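Local coordinates for hookworm platelet inhibitor 1 (Ancylostoma caninum, PDB 4TPV), which inhibits platelet aggregation and adhesion, possibly by binding the platelet integrins that recognise fibrinogen and collagen, at residues T36-T41 with C158-A163; E67-V72 with I109-W114; S116-G121 with Y137-K142. All blocks are in the same frame, centred on the assembly; numbering follows the deposited sequence.

Contact 1: residues T36-T41 with C158-A163; sequences TSKMRT and CSDYGA
Lys38 has CG lodged between its backbone N and carbonyl carbon (chi1 51°), and the extended chain beyond carries its amine past the Tyr161 hydroxyl to Asp160. There NZ forms a salt bridge with Asp160 OD2 at 2.8 Å, on the anti lone pair; the same oxygen is also paired with Arg157. Arg40 lays CG and CD over one face of Tyr161, and a bend at chi3 (70°) turns the guanidinium along the same face. Its CD stands 3.6 Å from the ring centroid, almost on the normal, a CH-pi contact. CZ follows at 4.7 Å from the centroid, a cation-pi approach with the guanidinium plane tilted against the ring. Tyr161 OH donates a 2.6 Å hydrogen bond in the carbonyl plane to Lys38 O, which lies at the ring edge. Lys38 CB sits 3.6 Å from Tyr161 CE2. The phenol is thus held by Lys38 O at its hydroxyl, by Arg40 on one face and by Lys38 CB at CE2. The backbone of 158-161 makes a 3-10 turn, closed by Tyr161 N to Cys158 O at 3.1 Å. This is a partly buried junction in which that turn, tied by the Cys158-Cys176 disulfide to the cysteine-rich C-terminal region, docks on the loop following helix 13-34 of the CAP domain.

Contact 2: residues E67-V72 with I109-W114; sequences EENVDV and IANMVW
Asn69 and Asn111 meet through their side-chain amides, which run past each other in opposite directions. Asn69 CG stands opposite its carbonyl carbon (chi1 -79°), pointing the amide at Asn111. One hydrogen bond links them: Asn111 ND2 donates to Asn69 OD1 at 2.9 Å, keeping near its own amide plane but arriving 40° above the carbonyl plane of Asn69. Further polar bonds hold both groups, since Asn111 ND2 also reaches Glu66 O and Asn69 ND2 reaches Asn108 O. This fixes which end of each buried amide is nitrogen: both ND2 groups face carbonyl oxygens. The remaining contacts are packing. Asn69 CG rests 3.8 Å from Asn111 CB, and Asn69 ND2 lies 3.8 Å from Met112 CG, the two side chains crossing at about a right angle. Asn111 OD1 comes 3.5 Å from Glu67 CA. The carboxylate of Glu67 binds His117 and the backbone N-H groups of Ala141 and Lys142. The axes of strand 68-72 and helix segment 109-113 approach to 8.5 Å, with 129° between their N-to-C directions. The strand is an outer one of the four-stranded sheet, bonded along 130-138, while Trp88 of helix 80-89 touches both Asn69 and Met112, and helix 13-34 packs against Met112 and Val113.

Contact 3: residues S116-G121 with Y137-K142; sequences SHDKLG and YGPEAK
Lys119 with Gly138 and Leu120 with Tyr137 make an antiparallel ladder at the open end of the hairpin formed by strands 119-127 and 130-138, the central pair of the CAP-domain sheet. The ladder ends in a classic beta bulge. Gly138 O accepts from Asp118 N at 2.8 Å, in the carbonyl plane, and from Lys119 N at 3.2 Å, so two successive residues face a single glycine. Gly138 N returns a 3.0 Å bond to Lys119 O. At the non-hydrogen-bonded pair, Leu120 CB packs 3.6 Å from Tyr137 CD1. Beyond the bulge strand pairing stops but the segments stay in contact: a cis peptide precedes Pro139, whose CD lies 3.2 Å from Ser116 O, and Ala141 CB meets Ser116 OG.

With CG beside the backbone N (chi1 -81°), the His117 ring lies against the second segment, where Tyr137 CB sits over one face, 3.9 Å from the imidazole centroid, in a CH-pi contact. The His117 and Tyr137 rings are nearly parallel (9°) but slid apart, so they barely overlap. Pro139 O stands at the imidazole edge, 3.2 Å from His117 CD2.

The polar ends of Tyr137 and His117 find their partners outside the two segments. Tyr137 OH is bonded to His23 of helix 13-34, His117 ND1 to Asn111 O, and His117 NE2 to Glu67 OE2, the oxygen that also accepts the backbone N-H groups of Ala141 and Lys142. One carboxylate oxygen therefore binds the imidazole and the chain after the cis proline. A carbonyl at one ring nitrogen and a carboxylate at the other fix the rotation of the imidazole, and the shared Glu67 oxygen ties it to the backbone of 141-142.

How the contacts relate
Contacts 2 and 3 lie about 10 Å apart between centres, and contact 1 is about 13 Å from contact 3 and 20 Å from contact 2. Contacts 2 and 3 share the four-stranded sheet, in which strands 68-73 and 130-138 are neighbours, and helix 107-113 leads on into strand 119-127. Along the chain contact 2 closes before contact 3 opens, and both are nested within the loop closed by contact 1. Loop 36-41 reaches both inner contacts: Met39 SD packs 3.2 Å from Val113 O, and Arg40 forms a long, weak ion pair with Asp118. This loop therefore lies between the C-terminal segment 158-163 and contacts 2 and 3, touching all of them.

Contact 1: residues T36-T41 with C158-A163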
loop_
_atom_site.group_PDB
_atom_site.type_symbol
_atom_site.label_atom_id
_atom_site.label_comp_id
_atom_site.label_asym_id
_atom_site.label_seq_id
_atom_site.Cartn_x
_atom_site.Cartn_y
_atom_site.Cartn_z
ATOM N N THR A 36 12.414 5.677 9.461
ATOM C CA THR A 36 12.312 6.125 8.082
ATOM C C THR A 36 11.949 7.611 8.054
ATOM O O THR A 36 10.956 8.009 8.668
ATOM C CB THR A 36 11.246 5.323 7.300
ATOM O OG1 THR A 36 9.938 5.608 7.826
ATOM C CG2 THR A 36 11.501 3.809 7.425
ATOM N N SER A 37 12.732 8.406 7.323
ATOM C CA SER A 37 12.656 9.865 7.413
ATOM C C SER A 37 11.587 10.572 6.567
ATOM O O SER A 37 11.362 11.762 6.770
ATOM C CB SER A 37 14.015 10.459 7.059
ATOM O OG SER A 37 14.415 10.047 5.760
ATOM N N LYS A 38 10.956 9.874 5.620
ATOM C CA LYS A 38 9.916 10.510 4.802
ATOM C C LYS A 38 8.880 9.503 4.298
ATOM O O LYS A 38 8.555 9.427 3.105
ATOM C CB LYS A 38 10.555 11.287 3.648
ATOM C CG LYS A 38 11.562 10.545 2.798
ATOM C CD LYS A 38 12.006 11.437 1.637
ATOM C CE LYS A 38 13.196 10.836 0.906
ATOM N NZ LYS A 38 13.632 11.726 -0.223
ATOM N N MET A 39 8.329 8.747 5.242
ATOM C CA MET A 39 7.278 7.791 4.913
ATOM C C MET A 39 5.978 8.552 4.746
ATOM O O MET A 39 5.505 9.180 5.680
ATOM C CB MET A 39 7.135 6.728 6.001
ATOM C CG MET A 39 6.111 5.658 5.656
ATOM S SD MET A 39 6.747 4.380 4.564
ATOM C CE MET A 39 7.902 3.483 5.612
ATOM N N ARG A 40 5.401 8.499 3.550
ATOM C CA ARG A 40 4.139 9.214 3.295
ATOM C C ARG A 40 2.897 8.502 3.828
ATOM O O ARG A 40 2.786 7.277 3.821
ATOM C CB ARG A 40 3.975 9.464 1.790
ATOM C CG ARG A 40 5.055 10.434 1.243
ATOM C CD ARG A 40 4.695 11.071 -0.090
ATOM N NE ARG A 40 3.601 12.040 0.065
ATOM C CZ ARG A 40 3.375 13.046 -0.770
ATOM N NH1 ARG A 40 4.166 13.233 -1.811
ATOM N NH2 ARG A 40 2.354 13.866 -0.553
ATOM N N THR A 41 1.932 9.311 4.249
ATOM C CA THR A 41 0.593 8.823 4.528
ATOM C C THR A 41 -0.035 8.426 3.212
ATOM O O THR A 41 0.028 9.192 2.243
ATOM C CB THR A 41 -0.271 9.887 5.189
ATOM O OG1 THR A 41 0.386 10.375 6.359
ATOM C CG2 THR A 41 -1.632 9.311 5.591
ATOM N N CYS A 158 10.160 15.198 5.121
ATOM C CA CYS A 158 8.889 15.465 4.437
ATOM C C CYS A 158 9.009 16.548 3.347
ATOM O O CYS A 158 8.355 16.480 2.305
ATOM C CB CYS A 158 7.810 15.879 5.445
ATOM S SG CYS A 158 7.259 14.527 6.512
ATOM N N SER A 159 9.856 17.539 3.578
ATOM C CA SER A 159 9.968 18.648 2.629
ATOM C C SER A 159 10.610 18.237 1.295
ATOM O O SER A 159 10.554 18.983 0.325
ATOM C CB SER A 159 10.749 19.807 3.252
ATOM O OG SER A 159 12.090 19.448 3.516
ATOM N N ASP A 160 11.224 17.060 1.255
ATOM C CA ASP A 160 11.734 16.508 0.001
ATOM C C ASP A 160 10.637 16.372 -1.043
ATOM O O ASP A 160 10.916 16.374 -2.239
ATOM C CB ASP A 160 12.367 15.132 0.223
ATOM C CG ASP A 160 13.744 15.207 0.832
ATOM O OD1 ASP A 160 14.191 16.313 1.230
ATOM O OD2 ASP A 160 14.374 14.137 0.930
ATOM N N TYR A 161 9.399 16.214 -0.583
ATOM C CA TYR A 161 8.251 16.053 -1.475
ATOM C C TYR A 161 7.708 17.381 -1.987
ATOM O O TYR A 161 6.807 17.413 -2.831
ATOM C CB TYR A 161 7.152 15.272 -0.761
ATOM C CG TYR A 161 7.587 13.870 -0.409
ATOM C CD1 TYR A 161 7.952 12.971 -1.400
ATOM C CD2 TYR A 161 7.665 13.450 0.919
ATOM C CE1 TYR A 161 8.355 11.687 -1.086
ATOM C CE2 TYR A 161 8.059 12.161 1.244
ATOM C CZ TYR A 161 8.415 11.285 0.244
ATOM O OH TYR A 161 8.822 10.003 0.553
ATOM N N GLY A 162 8.253 18.476 -1.473
ATOM C CA GLY A 162 7.914 19.797 -1.963
ATOM C C GLY A 162 6.556 20.287 -1.515
ATOM O O GLY A 162 6.108 19.975 -0.416
ATOM N N ALA A 163 5.891 21.030 -2.397
ATOM C CA ALA A 163 4.787 21.906 -2.022
ATOM C C ALA A 163 3.729 21.264 -1.120
ATOM O O ALA A 163 3.146 20.229 -1.439
ATOM C CB ALA A 163 4.123 22.472 -3.294
#

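Contact 2: residues E67-V72 with I109-W114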
loop_
_atom_site.group_PDB
_atom_site.type_symbol
_atom_site.label_atom_id
_atom_site.label_comp_id
_atom_site.label_asym_id
_atom_site.label_seq_id
_atom_site.Cartn_x
_atom_site.Cartn_y
_atom_site.Cartn_z
ATOM N N GLU A 67 4.142 -1.784 -9.311
ATOM C CA GLU A 67 3.279 -1.138 -8.317
ATOM C C GLU A 67 1.973 -1.918 -8.033
ATOM O O GLU A 67 1.006 -1.373 -7.503
ATOM C CB GLU A 67 2.955 0.303 -8.750
ATOM C CG GLU A 67 3.705 1.403 -7.954
ATOM C CD GLU A 67 5.205 1.486 -8.233
ATOM O OE1 GLU A 67 5.648 1.081 -9.322
ATOM O OE2 GLU A 67 5.951 1.987 -7.367
ATOM N N GLU A 68 1.976 -3.210 -8.317
ATOM C CA GLU A 68 0.826 -4.046 -8.016
ATOM C C GLU A 68 1.136 -5.123 -6.969
ATOM O O GLU A 68 2.182 -5.779 -7.010
ATOM C CB GLU A 68 0.320 -4.705 -9.284
ATOM C CG GLU A 68 -0.913 -5.547 -9.064
ATOM C CD GLU A 68 -1.487 -6.022 -10.367
ATOM O OE1 GLU A 68 -0.934 -6.971 -10.936
ATOM O OE2 GLU A 68 -2.473 -5.413 -10.840
ATOM N N ASN A 69 0.212 -5.285 -6.023
ATOM C CA ASN A 69 0.224 -6.420 -5.091
ATOM C C ASN A 69 -0.936 -7.360 -5.402
ATOM O O ASN A 69 -2.036 -6.895 -5.723
ATOM C CB ASN A 69 0.113 -5.943 -3.636
ATOM C CG ASN A 69 1.418 -5.421 -3.072
ATOM O OD1 ASN A 69 2.436 -5.369 -3.753
ATOM N ND2 ASN A 69 1.383 -5.021 -1.803
ATOM N N VAL A 70 -0.709 -8.670 -5.309
ATOM C CA VAL A 70 -1.768 -9.650 -5.505
ATOM C C VAL A 70 -1.786 -10.642 -4.367
ATOM O O VAL A 70 -0.727 -11.029 -3.855
ATOM C CB VAL A 70 -1.595 -10.403 -6.846
ATOM C CG1 VAL A 70 -2.768 -11.368 -7.105
ATOM C CG2 VAL A 70 -1.459 -9.406 -7.979
ATOM N N ASP A 71 -2.992 -11.023 -3.952
ATOM C CA ASP A 71 -3.162 -12.130 -3.021
ATOM C C ASP A 71 -4.274 -13.032 -3.502
ATOM O O ASP A 71 -5.249 -12.551 -4.071
ATOM C CB ASP A 71 -3.465 -11.608 -1.626
ATOM C CG ASP A 71 -3.374 -12.688 -0.559
ATOM O OD1 ASP A 71 -2.635 -13.686 -0.741
ATOM O OD2 ASP A 71 -4.058 -12.520 0.472
ATOM N N VAL A 72 -4.122 -14.338 -3.292
ATOM C CA VAL A 72 -5.070 -15.319 -3.780
ATOM C C VAL A 72 -5.403 -16.296 -2.653
ATOM O O VAL A 72 -4.499 -16.893 -2.066
ATOM C CB VAL A 72 -4.515 -16.116 -4.993
ATOM C CG1 VAL A 72 -5.519 -17.174 -5.455
ATOM C CG2 VAL A 72 -4.144 -15.179 -6.135
ATOM N N ILE A 109 5.443 -6.473 0.510
ATOM C CA ILE A 109 5.774 -5.598 1.619
ATOM C C ILE A 109 6.446 -4.317 1.099
ATOM O O ILE A 109 6.159 -3.240 1.578
ATOM C CB ILE A 109 6.663 -6.302 2.680
ATOM C CG1 ILE A 109 6.944 -5.357 3.855
ATOM C CG2 ILE A 109 7.966 -6.792 2.080
ATOM C CD1 ILE A 109 5.708 -5.028 4.705
ATOM N N ALA A 110 7.311 -4.440 0.095
ATOM C CA ALA A 110 7.973 -3.254 -0.460
ATOM C C ALA A 110 6.965 -2.235 -1.016
ATOM O O ALA A 110 7.155 -1.014 -0.851
ATOM C CB ALA A 110 8.978 -3.674 -1.538
ATOM N N ASN A 111 5.906 -2.705 -1.669
ATOM C CA ASN A 111 4.905 -1.780 -2.180
ATOM C C ASN A 111 4.207 -1.072 -1.024
ATOM O O ASN A 111 3.910 0.122 -1.102
ATOM C CB ASN A 111 3.862 -2.501 -3.047
ATOM C CG ASN A 111 4.133 -2.360 -4.542
ATOM O OD1 ASN A 111 4.498 -1.282 -5.038
ATOM N ND2 ASN A 111 3.920 -3.455 -5.278
ATOM N N MET A 112 3.948 -1.816 0.056
ATOM C CA MET A 112 3.213 -1.257 1.185
ATOM C C MET A 112 4.013 -0.231 1.975
ATOM O O MET A 112 3.429 0.705 2.514
ATOM C CB MET A 112 2.729 -2.363 2.138
ATOM C CG MET A 112 1.668 -3.264 1.540
ATOM S SD MET A 112 0.675 -4.119 2.788
ATOM C CE MET A 112 1.932 -5.004 3.700
ATOM N N VAL A 113 5.337 -0.378 2.032
ATOM C CA VAL A 113 6.155 0.547 2.835
ATOM C C VAL A 113 7.129 1.412 2.019
ATOM O O VAL A 113 7.964 2.128 2.594
ATOM C CB VAL A 113 6.925 -0.218 3.940
ATOM C CG1 VAL A 113 5.930 -0.950 4.852
ATOM C CG2 VAL A 113 7.989 -1.173 3.339
ATOM N N TRP A 114 6.990 1.409 0.696
ATOM C CA TRP A 114 7.799 2.312 -0.134
ATOM C C TRP A 114 7.544 3.757 0.315
ATOM O O TRP A 114 6.384 4.182 0.371
ATOM C CB TRP A 114 7.461 2.134 -1.625
ATOM C CG TRP A 114 8.649 2.448 -2.475
ATOM C CD1 TRP A 114 9.063 3.687 -2.886
ATOM C CD2 TRP A 114 9.622 1.516 -2.967
ATOM N NE1 TRP A 114 10.223 3.582 -3.627
ATOM C CE2 TRP A 114 10.587 2.261 -3.692
ATOM C CE3 TRP A 114 9.759 0.123 -2.891
ATOM C CZ2 TRP A 114 11.686 1.663 -4.322
ATOM C CZ3 TRP A 114 10.861 -0.480 -3.520
ATOM C CH2 TRP A 114 11.812 0.305 -4.221
#

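Contact 3: residues S116-G121 with Y137-K142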
loop_
_atom_site.group_PDB
_atom_site.type_symbol
_atom_site.label_atom_id
_atom_site.label_comp_id
_atom_site.label_asym_id
_atom_site.label_seq_id
_atom_site.Cartn_x
_atom_site.Cartn_y
_atom_site.Cartn_z
ATOM N N SER A 116 7.819 6.791 -0.719
ATOM C CA SER A 116 7.213 7.822 -1.551
ATOM C C SER A 116 5.812 7.428 -2.015
ATOM O O SER A 116 5.108 8.244 -2.631
ATOM C CB SER A 116 8.097 8.140 -2.764
ATOM O OG SER A 116 8.342 6.971 -3.526
ATOM N N HIS A 117 5.397 6.202 -1.734
ATOM C CA HIS A 117 4.014 5.824 -2.062
ATOM C C HIS A 117 3.013 6.594 -1.202
ATOM O O HIS A 117 3.100 6.559 0.022
ATOM C CB HIS A 117 3.781 4.318 -1.886
ATOM C CG HIS A 117 4.260 3.494 -3.036
ATOM N ND1 HIS A 117 4.332 2.117 -2.983
ATOM C CD2 HIS A 117 4.711 3.848 -4.262
ATOM C CE1 HIS A 117 4.811 1.661 -4.127
ATOM N NE2 HIS A 117 5.040 2.688 -4.924
ATOM N N ASP A 118 2.039 7.259 -1.832
ATOM C CA ASP A 118 1.065 8.022 -1.044
ATOM C C ASP A 118 -0.376 7.766 -1.480
ATOM O O ASP A 118 -1.293 8.441 -1.024
ATOM C CB ASP A 118 1.372 9.526 -1.114
ATOM C CG ASP A 118 1.290 10.097 -2.519
ATOM O OD1 ASP A 118 0.858 9.414 -3.463
ATOM O OD2 ASP A 118 1.665 11.278 -2.682
ATOM N N LYS A 119 -0.560 6.788 -2.357
ATOM C CA LYS A 119 -1.893 6.458 -2.865
ATOM C C LYS A 119 -2.027 4.948 -3.044
ATOM O O LYS A 119 -1.075 4.268 -3.429
ATOM C CB LYS A 119 -2.171 7.159 -4.205
ATOM C CG LYS A 119 -2.230 8.667 -4.161
ATOM C CD LYS A 119 -2.340 9.215 -5.586
ATOM C CE LYS A 119 -2.577 10.720 -5.582
ATOM N NZ LYS A 119 -1.449 11.470 -4.955
ATOM N N LEU A 120 -3.201 4.409 -2.722
ATOM C CA LEU A 120 -3.522 3.038 -3.102
ATOM C C LEU A 120 -4.974 2.938 -3.550
ATOM O O LEU A 120 -5.818 3.765 -3.183
ATOM C CB LEU A 120 -3.277 2.047 -1.944
ATOM C CG LEU A 120 -4.421 1.944 -0.921
ATOM C CD1 LEU A 120 -4.216 0.727 -0.020
ATOM C CD2 LEU A 120 -4.521 3.212 -0.091
ATOM N N GLY A 121 -5.250 1.913 -4.343
ATOM C CA GLY A 121 -6.615 1.557 -4.692
ATOM C C GLY A 121 -6.644 0.058 -4.839
ATOM O O GLY A 121 -5.679 -0.522 -5.329
ATOM N N TYR A 137 -0.601 0.833 -6.321
ATOM C CA TYR A 137 -0.016 1.927 -5.563
ATOM C C TYR A 137 0.525 3.025 -6.466
ATOM O O TYR A 137 0.762 2.823 -7.673
ATOM C CB TYR A 137 1.101 1.384 -4.658
ATOM C CG TYR A 137 0.615 0.281 -3.742
ATOM C CD1 TYR A 137 0.005 0.573 -2.532
ATOM C CD2 TYR A 137 0.712 -1.060 -4.120
ATOM C CE1 TYR A 137 -0.475 -0.456 -1.689
ATOM C CE2 TYR A 137 0.241 -2.082 -3.291
ATOM C CZ TYR A 137 -0.337 -1.773 -2.070
ATOM O OH TYR A 137 -0.791 -2.792 -1.252
ATOM N N GLY A 138 0.725 4.202 -5.878
ATOM C CA GLY A 138 1.316 5.318 -6.603
ATOM C C GLY A 138 1.971 6.323 -5.672
ATOM O O GLY A 138 1.729 6.309 -4.468
ATOM N N PRO A 139 2.846 7.181 -6.221
ATOM C CA PRO A 139 3.242 7.153 -7.633
ATOM C C PRO A 139 4.228 6.040 -7.938
ATOM O O PRO A 139 4.739 5.370 -7.039
ATOM C CB PRO A 139 3.900 8.529 -7.852
ATOM C CG PRO A 139 4.022 9.168 -6.493
ATOM C CD PRO A 139 3.603 8.177 -5.451
ATOM N N GLU A 140 4.498 5.829 -9.218
ATOM C CA GLU A 140 5.434 4.780 -9.602
ATOM C C GLU A 140 6.870 5.097 -9.186
ATOM O O GLU A 140 7.404 6.168 -9.485
ATOM C CB GLU A 140 5.363 4.538 -11.109
ATOM C CG GLU A 140 4.049 3.929 -11.571
ATOM C CD GLU A 140 3.962 3.826 -13.086
ATOM O OE1 GLU A 140 4.881 4.327 -13.775
ATOM O OE2 GLU A 140 2.974 3.249 -13.586
ATOM N N ALA A 141 7.493 4.142 -8.504
ATOM C CA ALA A 141 8.817 4.340 -7.932
ATOM C C ALA A 141 9.557 3.025 -7.683
ATOM O O ALA A 141 10.780 2.993 -7.729
ATOM C CB ALA A 141 8.703 5.117 -6.625
ATOM N N LYS A 142 8.828 1.948 -7.395
ATOM C CA LYS A 142 9.440 0.684 -6.984
ATOM C C LYS A 142 10.212 0.013 -8.134
ATOM O O LYS A 142 9.790 0.042 -9.285
ATOM C CB LYS A 142 8.370 -0.262 -6.438
ATOM C CG LYS A 142 8.823 -1.702 -6.108
ATOM C CD LYS A 142 7.714 -2.371 -5.273
ATOM C CE LYS A 142 7.773 -3.912 -5.269
ATOM N NZ LYS A 142 7.379 -4.513 -6.588
#